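Local coordinates for protein alginate lyase, family PL7 (Zobellia galactanivorans, PDB 3ZPY) that probably cleaves the polysaccharide alginate by beta-elimination, this chain being the catalytic PL7 domain of a longer polysaccharide lyase from a marine bacterium, at residues Q73-E78 against N221-V226. Residues are numbered along the deposited sequence; the frame is centred on the assembly and turned at random.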
loop_
_atom_site.group_PDB
_atom_site.type_symbol
_atom_site.label_atom_id
_atom_site.label_comp_id
_atom_site.label_asym_id
_atom_site.label_seq_id
_atom_site.Cartn_x
_atom_site.Cartn_y
_atom_site.Cartn_z
ATOM N N GLN A 73 -4.816 -13.974 -5.849
ATOM C CA GLN A 73 -4.908 -12.477 -5.932
ATOM C C GLN A 73 -3.587 -11.861 -5.628
ATOM O O GLN A 73 -2.684 -12.553 -5.151
ATOM C CB GLN A 73 -5.912 -11.887 -4.923
ATOM C CG GLN A 73 -7.254 -12.577 -5.058
ATOM C CD GLN A 73 -8.274 -11.746 -5.786
ATOM O OE1 GLN A 73 -8.767 -10.758 -5.230
ATOM N NE2 GLN A 73 -8.669 -12.184 -7.007
ATOM N N ASN A 74 -3.485 -10.564 -5.883
ATOM C CA ASN A 74 -2.236 -9.892 -5.618
ATOM C C ASN A 74 -1.872 -9.906 -4.122
ATOM O O ASN A 74 -2.709 -9.575 -3.247
ATOM C CB ASN A 74 -2.349 -8.437 -6.126
ATOM C CG ASN A 74 -2.339 -8.333 -7.650
ATOM O OD1 ASN A 74 -1.563 -8.972 -8.326
ATOM N ND2 ASN A 74 -3.221 -7.509 -8.177
ATOM N N PRO A 75 -0.607 -10.255 -3.813
ATOM C CA PRO A 75 -0.204 -10.320 -2.390
ATOM C C PRO A 75 0.285 -8.946 -1.848
ATOM O O PRO A 75 0.571 -7.979 -2.594
ATOM C CB PRO A 75 1.019 -11.274 -2.414
ATOM C CG PRO A 75 1.665 -11.018 -3.817
ATOM C CD PRO A 75 0.449 -10.774 -4.743
ATOM N N ARG A 76 0.387 -8.866 -0.520
ATOM C CA ARG A 76 0.839 -7.590 0.078
ATOM C C ARG A 76 1.556 -7.854 1.357
ATOM O O ARG A 76 1.313 -8.889 2.013
ATOM C CB ARG A 76 -0.368 -6.658 0.386
ATOM C CG ARG A 76 -1.312 -7.249 1.464
ATOM C CD ARG A 76 -2.596 -6.449 1.595
ATOM N NE ARG A 76 -3.596 -6.859 0.609
ATOM C CZ ARG A 76 -4.385 -6.034 -0.098
ATOM N NH1 ARG A 76 -4.335 -4.702 0.096
ATOM N NH2 ARG A 76 -5.338 -6.572 -0.830
ATOM N N VAL A 77 2.398 -6.894 1.754
ATOM C CA VAL A 77 2.912 -6.770 3.107
ATOM C C VAL A 77 2.712 -5.277 3.402
ATOM O O VAL A 77 3.224 -4.461 2.686
ATOM C CB VAL A 77 4.370 -7.158 3.177
ATOM C CG1 VAL A 77 4.912 -6.748 4.542
ATOM C CG2 VAL A 77 4.605 -8.632 2.860
ATOM N N GLU A 78 1.851 -4.927 4.335
ATOM C CA GLU A 78 1.287 -3.559 4.357
ATOM C C GLU A 78 0.648 -3.270 5.732
ATOM O O GLU A 78 0.386 -4.161 6.451
ATOM C CB GLU A 78 0.291 -3.481 3.158
ATOM C CG GLU A 78 -0.329 -2.253 2.771
ATOM C CD GLU A 78 -1.277 -2.430 1.639
ATOM O OE1 GLU A 78 -2.209 -3.199 1.667
ATOM O OE2 GLU A 78 -1.228 -1.517 0.885
ATOM N N ASN A 221 3.477 -2.274 0.819
ATOM C CA ASN A 221 3.808 -2.849 -0.492
ATOM C C ASN A 221 2.728 -3.853 -0.898
ATOM O O ASN A 221 2.735 -4.992 -0.445
ATOM C CB ASN A 221 5.179 -3.538 -0.425
ATOM C CG ASN A 221 5.671 -4.003 -1.737
ATOM O OD1 ASN A 221 4.948 -3.895 -2.759
ATOM N ND2 ASN A 221 6.869 -4.559 -1.744
ATOM N N TYR A 222 1.882 -3.391 -1.812
ATOM C CA TYR A 222 0.795 -4.228 -2.394
ATOM C C TYR A 222 1.225 -4.444 -3.799
ATOM O O TYR A 222 1.146 -3.559 -4.625
ATOM C CB TYR A 222 -0.534 -3.426 -2.257
ATOM C CG TYR A 222 -1.800 -4.108 -2.744
ATOM C CD1 TYR A 222 -1.914 -5.491 -2.850
ATOM C CD2 TYR A 222 -2.905 -3.294 -2.983
ATOM C CE1 TYR A 222 -3.102 -6.052 -3.292
ATOM C CE2 TYR A 222 -4.053 -3.820 -3.405
ATOM C CZ TYR A 222 -4.176 -5.214 -3.525
ATOM O OH TYR A 222 -5.404 -5.872 -3.916
ATOM N N LEU A 223 1.630 -5.672 -4.148
ATOM C CA LEU A 223 2.044 -5.899 -5.574
ATOM C C LEU A 223 0.857 -5.802 -6.446
ATOM O O LEU A 223 -0.298 -6.010 -5.994
ATOM C CB LEU A 223 2.722 -7.273 -5.755
ATOM C CG LEU A 223 3.973 -7.522 -4.911
ATOM C CD1 LEU A 223 4.652 -8.821 -5.356
ATOM C CD2 LEU A 223 4.943 -6.355 -4.946
ATOM N N GLN A 224 1.108 -5.487 -7.711
ATOM C CA GLN A 224 0.092 -5.374 -8.758
ATOM C C GLN A 224 0.379 -6.215 -9.983
ATOM O O GLN A 224 1.532 -6.523 -10.215
ATOM C CB GLN A 224 -0.294 -3.916 -9.091
ATOM C CG GLN A 224 -0.912 -3.186 -7.940
ATOM C CD GLN A 224 -2.394 -3.586 -7.774
ATOM O OE1 GLN A 224 -3.153 -3.428 -8.705
ATOM N NE2 GLN A 224 -2.773 -4.173 -6.649
ATOM N N SER A 225 -0.666 -6.589 -10.718
ATOM C CA SER A 225 -0.485 -7.333 -11.967
ATOM C C SER A 225 0.246 -8.656 -11.838
ATOM O O SER A 225 0.941 -9.113 -12.786
ATOM C CB SER A 225 0.169 -6.397 -13.060
ATOM O OG SER A 225 -0.582 -5.269 -13.316
ATOM N N VAL A 226 0.086 -9.298 -10.690
ATOM C CA VAL A 226 0.758 -10.606 -10.386
ATOM C C VAL A 226 -0.259 -11.656 -9.977
ATOM O O VAL A 226 0.086 -12.652 -9.373
ATOM C CB VAL A 226 1.952 -10.498 -9.426
ATOM C CG1 VAL A 226 3.080 -9.816 -10.192
ATOM C CG2 VAL A 226 1.553 -9.835 -8.069
HETATM O O HOH W 1 -3.617 -6.440 -11.007
#
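Val77 and Asn221 form a hydrogen-bonded antiparallel pair, Val77 N to Asn221 O and Asn221 N to Val77 O, 2.9 Å each, beside the non-hydrogen-bonded pair Arg76 and Tyr222; beyond these, Leu223 N reaches Pro75 O at 3.0 Å. Proline suits its place because its carbonyl accepts that bond while its ring packs on apolar neighbours, touching Leu223 CD1 through CG and Val226 CG2 through CD, the latter at 3.6 Å; Cys62 of strand 58-63 lies against Pro75 and Leu223. Arg76 and Tyr222 project from the same face and run side by side, the guanidinium lying flat on the phenol ring with planes 23° apart and Arg76 CZ 3.6 Å from the Tyr222 ring centroid, a cation-pi stack. A bend at chi3 (84°) folds the arginine chain over the tyrosine. Glu78 fixes the guanidinium's rotation: its OE1 receives Arg76 NH1 at 3.0 Å, almost in the guanidinium plane, and also pairs with Lys218, so one carboxylate oxygen serves two cations. On the ring's opposite face sits Gln224 NE2, while the carbonyl oxygens of Asn74 and Pro75 lie at its edge. Asn74, with both an acceptor and a donor, ties the loops together: OD1 takes Val226 N at 2.9 Å in the carbonyl plane, and ND2 shares a water with Ser225 N. Val77 and Asn221 point inward toward strand 58-63 of the other sheet, where asparagine is tolerated because ND2 donates to Phe60 O. This two-sheet arrangement is consistent with the beta-jelly roll of PL7 lyases, whose concave sheet carries the alginate-binding groove.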